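Local atomic coordinates of delta-1-pyrroline-5-carboxylate dehydrogenase, mitochondrial (Mus musculus, PDB entry 4E3X), a protein that catalyses the NAD-dependent oxidation of L-glutamate gamma-semialdehyde to L-glutamate, the second step in the mitochondrial breakdown of proline. Residues B[35-40]-B[157-162]; B[167-172]-B[513-518]; B[175-180]-B[536-541]. All coordinates share one frame; numbering follows the deposited sequence.

Contact 1: residues B[35-40]-B[157-162]; sequences EPILAF and QAEIDA
An irregular length of chain, 35-40, runs past the helical residues 157-162 and comes nearest where the CA atoms of Ile37 and Ile160 lie 6.8 Å apart. Glu159 carries most of the contact. Its CG stands anti to the backbone N (chi1 163°) and the chain then bends at chi2, which brings the carboxylate up to the backbone of the loop. There OE2 accepts the amide of Leu38: N to OE2 is 2.8 Å and the N-H points almost straight at the oxygen (176°), although it arrives from above the carboxylate plane. The same OE2 forms a salt bridge with Arg140, so one oxygen holds both a backbone amide and the Arg140 guanidinium. The other oxygen, OE1, sits at the edge of the Phe40 ring, 3.6 Å from CZ, with ring and carboxylate planes turned 79° apart, an approach probably helped by the slightly positive hydrogens of the ring edge. Beside this polar centre Ile37 lays CG2 along the aliphatic part of Glu159, 3.9 Å from CG, while its CD1 reaches CG2 of Ile160 at 3.8 Å. Were Glu159 replaced by an alanine, the Leu38 amide and Arg140 would probably lose their shared acceptor and a gap would be likely to open beside the Phe40 ring. The loop lies against helix 155-180, just ahead of helix 45-55, with Leu50 of that helix and Leu144 of helix 140-151 also packing against Phe40.

Contact 2: residues B[167-172]-B[513-518]; sequences IDFFRF and SVVGQQ. With PRO (proline), chain K.
Val515 meets Asp168, Phe169 and Phe172 where a loop of the aldehyde dehydrogenase fold, between strands 503-506 and 523-524, leans on helix 155-180. The segment begins at Ser513, a substrate-binding residue, which here grips a bound proline: its N and its OG both donate to the proline carboxylate oxygen O, the N at 3.0 Å. OG is placed between the backbone N and the carbonyl carbon (chi1 65°), a torsion that lets it reach the same proline oxygen as N. Val514 turns the chain, its O accepting from the amides of both Gln517 and Gln518, while its own N donates to OE1 of Gln518. Val515 then plugs into the helix surface. A water bridges its N to Asp168, accepting from N of Val515 at 2.9 Å and donating to OD2 of Asp168 at 2.8 Å, while OD1 of Asp168 takes the amide of Glu35. CB of Val515 lies 3.5 Å from CB of Asp168, and the two methyls divide the aromatic neighbours: CG1 slides alongside Phe172, 3.8 Å from CB, whereas CG2 stands over a face of the Phe169 ring, 4.0 Å from the centroid, as a CH-pi contact. At Gly516 the positive phi of 81° suits glycine, and a CB would collide with the Phe172 ring, over one face of which the CA of Gly516 lies, 4.2 Å from CE1 of Phe172.

Contact 3: residues B[175-180]-B[536-541]; sequences KFAVEL and HYILRW
Ile538 and Leu539 press against Phe176, Ala177 and Leu180, and everything that crosses between 175-180 and 536-541 is apolar. The central piece is CD1 of Ile538, the end of a side chain whose CG1 lies between the backbone N and the carbonyl carbon (chi1 52°) and then extends (chi2 169°). This methyl reaches the helix backbone itself, 3.5 Å from N of Ala177, and has CB of Phe176 at 3.8 Å and CB of Ala177 at 4.0 Å; the small side chain of Ala177 probably permits this approach. Of Phe176 the CB does the touching, while the ring leads away. A second apolar group forms at Leu180, where CD2 is 3.9 Å from CD2 of Leu539, the two side chains meeting at a slant, and also brushes CD1 of Ile538. The polar bonds described here do not join the two segments. On the helix, NZ of Lys175 and OE2 of Glu179 form a salt bridge of 2.8 Å one turn apart, and both groups bond to the backbone of Leu30. In 536-541, the amides of Leu539, Arg540 and Trp541 each bond to the carbonyl three residues back, the pattern of a 3-10 turn. This turn leads into strand 542-550 and connects helix 155-180 with helix 213-225, on which Tyr537 packs, while Leu539 and Leu180 also meet Leu539 and His536 of the second subunit.

One long helix, 155-180, serves all three contacts in succession, a worked case of a single element collecting distant parts of a chain. Contact 1 touches contact 2 through Glu35, whose OE1 forms a salt bridge of 2.9 Å with NH1 of Arg171. Contacts 2 and 3 adjoin in sequence, their centres 13 Å apart, and both reach the second subunit; contacts 1 and 3 do not touch. Contact 2 enters the substrate pocket through Ser513, with the side chains of Phe169 and the catalytic Glu314 about 10 Å apart. In contact 1, the side chain of Ile160 is about 7 Å from a bound proline; the side chain of Phe176 in contact 3 is about 14 Å from a bound proline, away from the annotated sites.

Contact 1: residues B[35-40]-B[157-162]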
loop_
_atom_site.group_PDB
_atom_site.type_symbol
_atom_site.label_atom_id
_atom_site.label_comp_id
_atom_site.label_asym_id
_atom_site.label_seq_id
_atom_site.Cartn_x
_atom_site.Cartn_y
_atom_site.Cartn_z
ATOM N N GLU B 35 24.219 -7.860 -10.326
ATOM C CA GLU B 35 25.436 -8.578 -9.971
ATOM C C GLU B 35 25.624 -9.772 -10.907
ATOM O O GLU B 35 24.735 -10.608 -11.037
ATOM C CB GLU B 35 25.347 -9.059 -8.525
ATOM C CG GLU B 35 26.568 -9.841 -8.065
ATOM C CD GLU B 35 27.792 -8.966 -7.825
ATOM O OE1 GLU B 35 27.670 -7.721 -7.842
ATOM O OE2 GLU B 35 28.884 -9.531 -7.604
ATOM N N PRO B 36 26.775 -9.844 -11.594
ATOM C CA PRO B 36 26.977 -10.984 -12.496
ATOM C C PRO B 36 27.040 -12.327 -11.768
ATOM O O PRO B 36 27.608 -12.437 -10.682
ATOM C CB PRO B 36 28.329 -10.677 -13.156
ATOM C CG PRO B 36 28.444 -9.176 -13.096
ATOM C CD PRO B 36 27.814 -8.811 -11.770
ATOM N N ILE B 37 26.439 -13.340 -12.380
ATOM C CA ILE B 37 26.473 -14.702 -11.863
ATOM C C ILE B 37 27.794 -15.353 -12.245
ATOM O O ILE B 37 28.172 -15.365 -13.420
ATOM C CB ILE B 37 25.307 -15.529 -12.441
ATOM C CG1 ILE B 37 23.972 -14.920 -12.028
ATOM C CG2 ILE B 37 25.380 -16.965 -11.963
ATOM C CD1 ILE B 37 23.737 -15.038 -10.564
ATOM N N LEU B 38 28.509 -15.875 -11.252
ATOM C CA LEU B 38 29.804 -16.505 -11.500
ATOM C C LEU B 38 29.635 -17.954 -11.940
ATOM O O LEU B 38 28.607 -18.573 -11.670
ATOM C CB LEU B 38 30.686 -16.431 -10.249
ATOM C CG LEU B 38 30.853 -15.041 -9.634
ATOM C CD1 LEU B 38 31.809 -15.080 -8.447
ATOM C CD2 LEU B 38 31.330 -14.040 -10.673
ATOM N N ALA B 39 30.653 -18.491 -12.607
ATOM C CA ALA B 39 30.557 -19.821 -13.218
ATOM C C ALA B 39 31.087 -20.962 -12.347
ATOM O O ALA B 39 30.667 -22.105 -12.509
ATOM C CB ALA B 39 31.255 -19.834 -14.573
ATOM N N PHE B 40 32.022 -20.655 -11.449
ATOM C CA PHE B 40 32.636 -21.653 -10.570
ATOM C C PHE B 40 33.275 -22.812 -11.331
ATOM O O PHE B 40 33.265 -23.951 -10.867
ATOM C CB PHE B 40 31.628 -22.169 -9.533
ATOM C CG PHE B 40 31.093 -21.089 -8.637
ATOM C CD1 PHE B 40 31.678 -20.830 -7.409
ATOM C CD2 PHE B 40 30.023 -20.311 -9.038
ATOM C CE1 PHE B 40 31.194 -19.817 -6.601
ATOM C CE2 PHE B 40 29.541 -19.302 -8.237
ATOM C CZ PHE B 40 30.127 -19.054 -7.018
ATOM N N GLN B 157 22.501 -22.575 -6.861
ATOM C CA GLN B 157 21.331 -22.063 -6.161
ATOM C C GLN B 157 21.750 -21.081 -5.065
ATOM O O GLN B 157 21.087 -20.078 -4.837
ATOM C CB GLN B 157 20.468 -23.200 -5.607
ATOM C CG GLN B 157 19.704 -23.969 -6.684
ATOM C CD GLN B 157 18.833 -23.062 -7.531
ATOM O OE1 GLN B 157 18.028 -22.293 -7.008
ATOM N NE2 GLN B 157 19.004 -23.135 -8.848
ATOM N N ALA B 158 22.876 -21.345 -4.413
ATOM C CA ALA B 158 23.370 -20.413 -3.408
ATOM C C ALA B 158 23.823 -19.114 -4.075
ATOM O O ALA B 158 23.544 -18.019 -3.585
ATOM C CB ALA B 158 24.500 -21.036 -2.634
ATOM N N GLU B 159 24.512 -19.245 -5.205
ATOM C CA GLU B 159 25.040 -18.098 -5.937
ATOM C C GLU B 159 23.957 -17.127 -6.388
ATOM O O GLU B 159 24.104 -15.916 -6.227
ATOM C CB GLU B 159 25.871 -18.566 -7.138
ATOM C CG GLU B 159 26.129 -17.503 -8.195
ATOM C CD GLU B 159 27.180 -16.471 -7.799
ATOM O OE1 GLU B 159 27.675 -16.496 -6.650
ATOM O OE2 GLU B 159 27.513 -15.631 -8.658
ATOM N N ILE B 160 22.871 -17.644 -6.948
ATOM C CA ILE B 160 21.811 -16.759 -7.418
ATOM C C ILE B 160 21.024 -16.113 -6.284
ATOM O O ILE B 160 20.358 -15.106 -6.502
ATOM C CB ILE B 160 20.846 -17.440 -8.414
ATOM C CG1 ILE B 160 20.000 -18.516 -7.730
ATOM C CG2 ILE B 160 21.614 -17.991 -9.611
ATOM C CD1 ILE B 160 19.017 -19.202 -8.672
ATOM N N ASP B 161 21.135 -16.685 -5.085
ATOM C CA ASP B 161 20.380 -16.254 -3.913
ATOM C C ASP B 161 21.223 -15.371 -2.983
ATOM O O ASP B 161 21.052 -14.147 -2.947
ATOM C CB ASP B 161 19.861 -17.504 -3.176
ATOM C CG ASP B 161 19.289 -17.208 -1.791
ATOM O OD1 ASP B 161 18.950 -16.042 -1.509
ATOM O OD2 ASP B 161 19.176 -18.162 -0.982
ATOM N N ALA B 162 22.119 -15.996 -2.219
ATOM C CA ALA B 162 22.866 -15.296 -1.170
ATOM C C ALA B 162 23.814 -14.251 -1.722
ATOM O O ALA B 162 24.141 -13.277 -1.044
ATOM C CB ALA B 162 23.624 -16.286 -0.304
#

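Contact 2: residues B[167-172]-B[513-518]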
loop_
_atom_site.group_PDB
_atom_site.type_symbol
_atom_site.label_atom_id
_atom_site.label_comp_id
_atom_site.label_asym_id
_atom_site.label_seq_id
_atom_site.Cartn_x
_atom_site.Cartn_y
_atom_site.Cartn_z
ATOM N N ILE B 167 22.536 -9.079 -3.119
ATOM C CA ILE B 167 23.295 -7.932 -3.586
ATOM C C ILE B 167 22.411 -7.001 -4.426
ATOM O O ILE B 167 22.415 -5.778 -4.234
ATOM C CB ILE B 167 24.519 -8.394 -4.402
ATOM C CG1 ILE B 167 25.568 -9.032 -3.481
ATOM C CG2 ILE B 167 25.134 -7.243 -5.179
ATOM C CD1 ILE B 167 26.591 -9.871 -4.244
ATOM N N ASP B 168 21.626 -7.582 -5.330
ATOM C CA ASP B 168 20.736 -6.783 -6.172
ATOM C C ASP B 168 19.653 -6.060 -5.361
ATOM O O ASP B 168 19.347 -4.900 -5.640
ATOM C CB ASP B 168 20.079 -7.636 -7.260
ATOM C CG ASP B 168 21.051 -8.066 -8.364
ATOM O OD1 ASP B 168 22.173 -7.533 -8.437
ATOM O OD2 ASP B 168 20.666 -8.939 -9.176
ATOM N N PHE B 169 19.051 -6.729 -4.377
ATOM C CA PHE B 169 18.088 -6.043 -3.511
ATOM C C PHE B 169 18.750 -4.816 -2.889
ATOM O O PHE B 169 18.187 -3.721 -2.899
ATOM C CB PHE B 169 17.614 -6.936 -2.358
ATOM C CG PHE B 169 16.490 -7.876 -2.710
ATOM C CD1 PHE B 169 15.372 -7.441 -3.405
ATOM C CD2 PHE B 169 16.540 -9.199 -2.292
ATOM C CE1 PHE B 169 14.331 -8.326 -3.699
ATOM C CE2 PHE B 169 15.503 -10.085 -2.572
ATOM C CZ PHE B 169 14.401 -9.649 -3.282
ATOM N N PHE B 170 19.942 -5.000 -2.327
ATOM C CA PHE B 170 20.609 -3.901 -1.641
ATOM C C PHE B 170 20.938 -2.754 -2.600
ATOM O O PHE B 170 20.698 -1.586 -2.277
ATOM C CB PHE B 170 21.870 -4.391 -0.925
ATOM C CG PHE B 170 21.602 -5.155 0.343
ATOM C CD1 PHE B 170 20.308 -5.367 0.806
ATOM C CD2 PHE B 170 22.661 -5.665 1.076
ATOM C CE1 PHE B 170 20.081 -6.068 1.985
ATOM C CE2 PHE B 170 22.439 -6.360 2.254
ATOM C CZ PHE B 170 21.147 -6.568 2.706
ATOM N N ARG B 171 21.457 -3.069 -3.784
ATOM C CA ARG B 171 21.838 -2.014 -4.733
ATOM C C ARG B 171 20.635 -1.340 -5.388
ATOM O O ARG B 171 20.562 -0.109 -5.448
ATOM C CB ARG B 171 22.804 -2.518 -5.806
ATOM C CG ARG B 171 24.138 -2.991 -5.278
ATOM C CD ARG B 171 25.226 -2.796 -6.329
ATOM N NE ARG B 171 26.495 -3.428 -5.961
ATOM C CZ ARG B 171 26.946 -4.567 -6.488
ATOM N NH1 ARG B 171 26.229 -5.216 -7.404
ATOM N NH2 ARG B 171 28.105 -5.071 -6.085
ATOM N N PHE B 172 19.698 -2.137 -5.891
ATOM C CA PHE B 172 18.527 -1.578 -6.557
ATOM C C PHE B 172 17.610 -0.823 -5.598
ATOM O O PHE B 172 17.122 0.254 -5.939
ATOM C CB PHE B 172 17.760 -2.650 -7.325
ATOM C CG PHE B 172 18.366 -2.977 -8.662
ATOM C CD1 PHE B 172 17.937 -2.333 -9.818
ATOM C CD2 PHE B 172 19.386 -3.910 -8.763
ATOM C CE1 PHE B 172 18.510 -2.627 -11.056
ATOM C CE2 PHE B 172 19.960 -4.202 -9.995
ATOM C CZ PHE B 172 19.513 -3.568 -11.139
ATOM N N SER B 513 13.237 -15.248 -10.956
ATOM C CA SER B 513 13.076 -13.816 -11.160
ATOM C C SER B 513 14.355 -13.084 -10.762
ATOM O O SER B 513 15.058 -13.476 -9.826
ATOM C CB SER B 513 11.893 -13.271 -10.363
ATOM O OG SER B 513 12.130 -13.381 -8.968
ATOM N N VAL B 514 14.653 -12.024 -11.497
ATOM C CA VAL B 514 15.845 -11.235 -11.257
ATOM C C VAL B 514 15.449 -9.811 -10.877
ATOM O O VAL B 514 14.614 -9.182 -11.530
ATOM C CB VAL B 514 16.751 -11.247 -12.498
ATOM C CG1 VAL B 514 17.905 -10.266 -12.335
ATOM C CG2 VAL B 514 17.278 -12.657 -12.747
ATOM N N VAL B 515 16.044 -9.311 -9.802
ATOM C CA VAL B 515 15.754 -7.973 -9.303
ATOM C C VAL B 515 15.951 -6.926 -10.400
ATOM O O VAL B 515 16.935 -6.963 -11.144
ATOM C CB VAL B 515 16.634 -7.656 -8.080
ATOM C CG1 VAL B 515 16.548 -6.187 -7.701
ATOM C CG2 VAL B 515 16.231 -8.541 -6.915
ATOM N N GLY B 516 14.993 -6.010 -10.520
ATOM C CA GLY B 516 15.075 -4.962 -11.522
ATOM C C GLY B 516 14.633 -5.404 -12.906
ATOM O O GLY B 516 14.496 -4.580 -13.805
ATOM N N GLN B 517 14.411 -6.705 -13.077
ATOM C CA GLN B 517 14.042 -7.276 -14.375
ATOM C C GLN B 517 12.654 -7.910 -14.309
ATOM O O GLN B 517 11.788 -7.622 -15.143
ATOM C CB GLN B 517 15.093 -8.288 -14.834
ATOM C CG GLN B 517 16.441 -7.631 -15.094
ATOM C CD GLN B 517 17.493 -8.592 -15.589
ATOM O OE1 GLN B 517 17.182 -9.624 -16.185
ATOM N NE2 GLN B 517 18.754 -8.263 -15.333
ATOM N N GLN B 518 12.446 -8.776 -13.316
ATOM C CA GLN B 518 11.123 -9.321 -13.027
ATOM C C GLN B 518 10.778 -9.126 -11.554
ATOM O O GLN B 518 10.959 -10.040 -10.744
ATOM C CB GLN B 518 11.046 -10.811 -13.374
ATOM C CG GLN B 518 11.379 -11.136 -14.810
ATOM C CD GLN B 518 12.842 -11.435 -15.011
ATOM O OE1 GLN B 518 13.533 -11.882 -14.094
ATOM N NE2 GLN B 518 13.325 -11.196 -16.218
HETATM N N PRO K . 12.215 -14.984 -6.418
HETATM C CA PRO K . 12.406 -16.433 -6.505
HETATM C C PRO K . 12.084 -16.983 -7.890
HETATM O O PRO K . 11.525 -16.298 -8.753
HETATM C CB PRO K . 11.411 -16.964 -5.474
HETATM C CG PRO K . 11.420 -15.915 -4.417
HETATM C CD PRO K . 11.600 -14.592 -5.138
HETATM O OXT PRO K . 12.390 -18.143 -8.176
HETATM O O HOH W 1 18.442 -10.650 -8.752
#

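Contact 3: residues B[175-180]-B[536-541]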
loop_
_atom_site.group_PDB
_atom_site.type_symbol
_atom_site.label_atom_id
_atom_site.label_comp_id
_atom_site.label_asym_id
_atom_site.label_seq_id
_atom_site.Cartn_x
_atom_site.Cartn_y
_atom_site.Cartn_z
ATOM N N LYS B 175 19.143 2.500 -5.048
ATOM C CA LYS B 175 18.845 3.370 -6.182
ATOM C C LYS B 175 17.414 3.894 -6.125
ATOM O O LYS B 175 17.188 5.097 -6.251
ATOM C CB LYS B 175 19.076 2.639 -7.508
ATOM C CG LYS B 175 18.635 3.430 -8.738
ATOM C CD LYS B 175 18.642 2.570 -9.995
ATOM C CE LYS B 175 18.178 3.362 -11.215
ATOM N NZ LYS B 175 19.137 4.453 -11.561
ATOM N N PHE B 176 16.453 2.995 -5.918
ATOM C CA PHE B 176 15.050 3.389 -5.898
ATOM C C PHE B 176 14.792 4.421 -4.798
ATOM O O PHE B 176 14.066 5.395 -5.002
ATOM C CB PHE B 176 14.148 2.168 -5.688
ATOM C CG PHE B 176 14.223 1.139 -6.792
ATOM C CD1 PHE B 176 14.438 1.513 -8.109
ATOM C CD2 PHE B 176 14.071 -0.211 -6.502
ATOM C CE1 PHE B 176 14.494 0.552 -9.118
ATOM C CE2 PHE B 176 14.122 -1.170 -7.495
ATOM C CZ PHE B 176 14.349 -0.790 -8.801
ATOM N N ALA B 177 15.409 4.218 -3.640
ATOM C CA ALA B 177 15.208 5.114 -2.499
ATOM C C ALA B 177 15.855 6.489 -2.687
ATOM O O ALA B 177 15.238 7.519 -2.403
ATOM C CB ALA B 177 15.699 4.468 -1.226
ATOM N N VAL B 178 17.097 6.510 -3.162
ATOM C CA VAL B 178 17.770 7.777 -3.405
ATOM C C VAL B 178 17.009 8.587 -4.458
ATOM O O VAL B 178 16.815 9.802 -4.314
ATOM C CB VAL B 178 19.243 7.552 -3.821
ATOM C CG1 VAL B 178 19.832 8.797 -4.479
ATOM C CG2 VAL B 178 20.071 7.109 -2.615
ATOM N N GLU B 179 16.534 7.907 -5.497
ATOM C CA GLU B 179 15.867 8.597 -6.589
ATOM C C GLU B 179 14.430 8.981 -6.237
ATOM O O GLU B 179 13.913 9.950 -6.781
ATOM C CB GLU B 179 15.984 7.785 -7.884
ATOM C CG GLU B 179 17.452 7.670 -8.315
ATOM C CD GLU B 179 17.687 6.906 -9.607
ATOM O OE1 GLU B 179 16.720 6.404 -10.217
ATOM O OE2 GLU B 179 18.866 6.801 -10.005
ATOM N N LEU B 180 13.809 8.266 -5.296
ATOM C CA LEU B 180 12.454 8.602 -4.851
ATOM C C LEU B 180 12.392 10.019 -4.292
ATOM O O LEU B 180 11.386 10.711 -4.430
ATOM C CB LEU B 180 11.967 7.608 -3.789
ATOM C CG LEU B 180 10.614 7.898 -3.124
ATOM C CD1 LEU B 180 9.470 7.891 -4.145
ATOM C CD2 LEU B 180 10.344 6.907 -1.990
ATOM N N HIS B 536 8.604 0.149 -6.689
ATOM C CA HIS B 536 7.511 0.630 -5.847
ATOM C C HIS B 536 7.457 -0.005 -4.464
ATOM O O HIS B 536 6.767 0.491 -3.572
ATOM C CB HIS B 536 6.178 0.417 -6.562
ATOM C CG HIS B 536 6.118 1.059 -7.907
ATOM N ND1 HIS B 536 5.856 0.350 -9.058
ATOM C CD2 HIS B 536 6.297 2.345 -8.288
ATOM C CE1 HIS B 536 5.878 1.171 -10.091
ATOM N NE2 HIS B 536 6.143 2.389 -9.652
ATOM N N TYR B 537 8.168 -1.114 -4.292
ATOM C CA TYR B 537 8.158 -1.844 -3.024
ATOM C C TYR B 537 8.474 -0.955 -1.824
ATOM O O TYR B 537 7.807 -1.048 -0.789
ATOM C CB TYR B 537 9.169 -2.974 -3.112
ATOM C CG TYR B 537 9.276 -3.867 -1.899
ATOM C CD1 TYR B 537 8.222 -4.694 -1.527
ATOM C CD2 TYR B 537 10.450 -3.921 -1.158
ATOM C CE1 TYR B 537 8.329 -5.541 -0.440
ATOM C CE2 TYR B 537 10.569 -4.764 -0.064
ATOM C CZ TYR B 537 9.507 -5.579 0.285
ATOM O OH TYR B 537 9.627 -6.431 1.363
ATOM N N ILE B 538 9.474 -0.089 -1.963
ATOM C CA ILE B 538 9.903 0.754 -0.849
ATOM C C ILE B 538 8.807 1.711 -0.384
ATOM O O ILE B 538 8.830 2.168 0.760
ATOM C CB ILE B 538 11.185 1.558 -1.159
ATOM C CG1 ILE B 538 11.031 2.322 -2.477
ATOM C CG2 ILE B 538 12.410 0.646 -1.161
ATOM C CD1 ILE B 538 12.126 3.333 -2.713
ATOM N N LEU B 539 7.834 1.984 -1.250
ATOM C CA LEU B 539 6.742 2.892 -0.896
ATOM C C LEU B 539 5.868 2.357 0.237
ATOM O O LEU B 539 5.197 3.131 0.924
ATOM C CB LEU B 539 5.887 3.237 -2.115
ATOM C CG LEU B 539 6.614 4.104 -3.139
ATOM C CD1 LEU B 539 5.868 4.125 -4.455
ATOM C CD2 LEU B 539 6.783 5.510 -2.586
ATOM N N ARG B 540 5.851 1.040 0.429
ATOM C CA ARG B 540 5.098 0.502 1.560
ATOM C C ARG B 540 5.728 0.885 2.901
ATOM O O ARG B 540 5.062 0.830 3.941
ATOM C CB ARG B 540 4.981 -1.020 1.478
ATOM C CG ARG B 540 4.135 -1.545 0.307
ATOM C CD ARG B 540 2.697 -0.966 0.266
ATOM N NE ARG B 540 1.824 -1.462 1.340
ATOM C CZ ARG B 540 0.984 -0.707 2.053
ATOM N NH1 ARG B 540 0.913 0.602 1.849
ATOM N NH2 ARG B 540 0.222 -1.260 2.993
ATOM N N TRP B 541 7.005 1.278 2.889
ATOM C CA TRP B 541 7.747 1.500 4.135
ATOM C C TRP B 541 8.029 2.972 4.417
ATOM O O TRP B 541 8.816 3.299 5.300
ATOM C CB TRP B 541 9.027 0.639 4.174
ATOM C CG TRP B 541 8.699 -0.763 3.789
ATOM C CD1 TRP B 541 9.090 -1.417 2.657
ATOM C CD2 TRP B 541 7.826 -1.657 4.490
ATOM N NE1 TRP B 541 8.527 -2.672 2.614
ATOM C CE2 TRP B 541 7.751 -2.845 3.731
ATOM C CE3 TRP B 541 7.106 -1.575 5.689
ATOM C CZ2 TRP B 541 6.977 -3.935 4.125
ATOM C CZ3 TRP B 541 6.349 -2.659 6.084
ATOM C CH2 TRP B 541 6.297 -3.830 5.308
#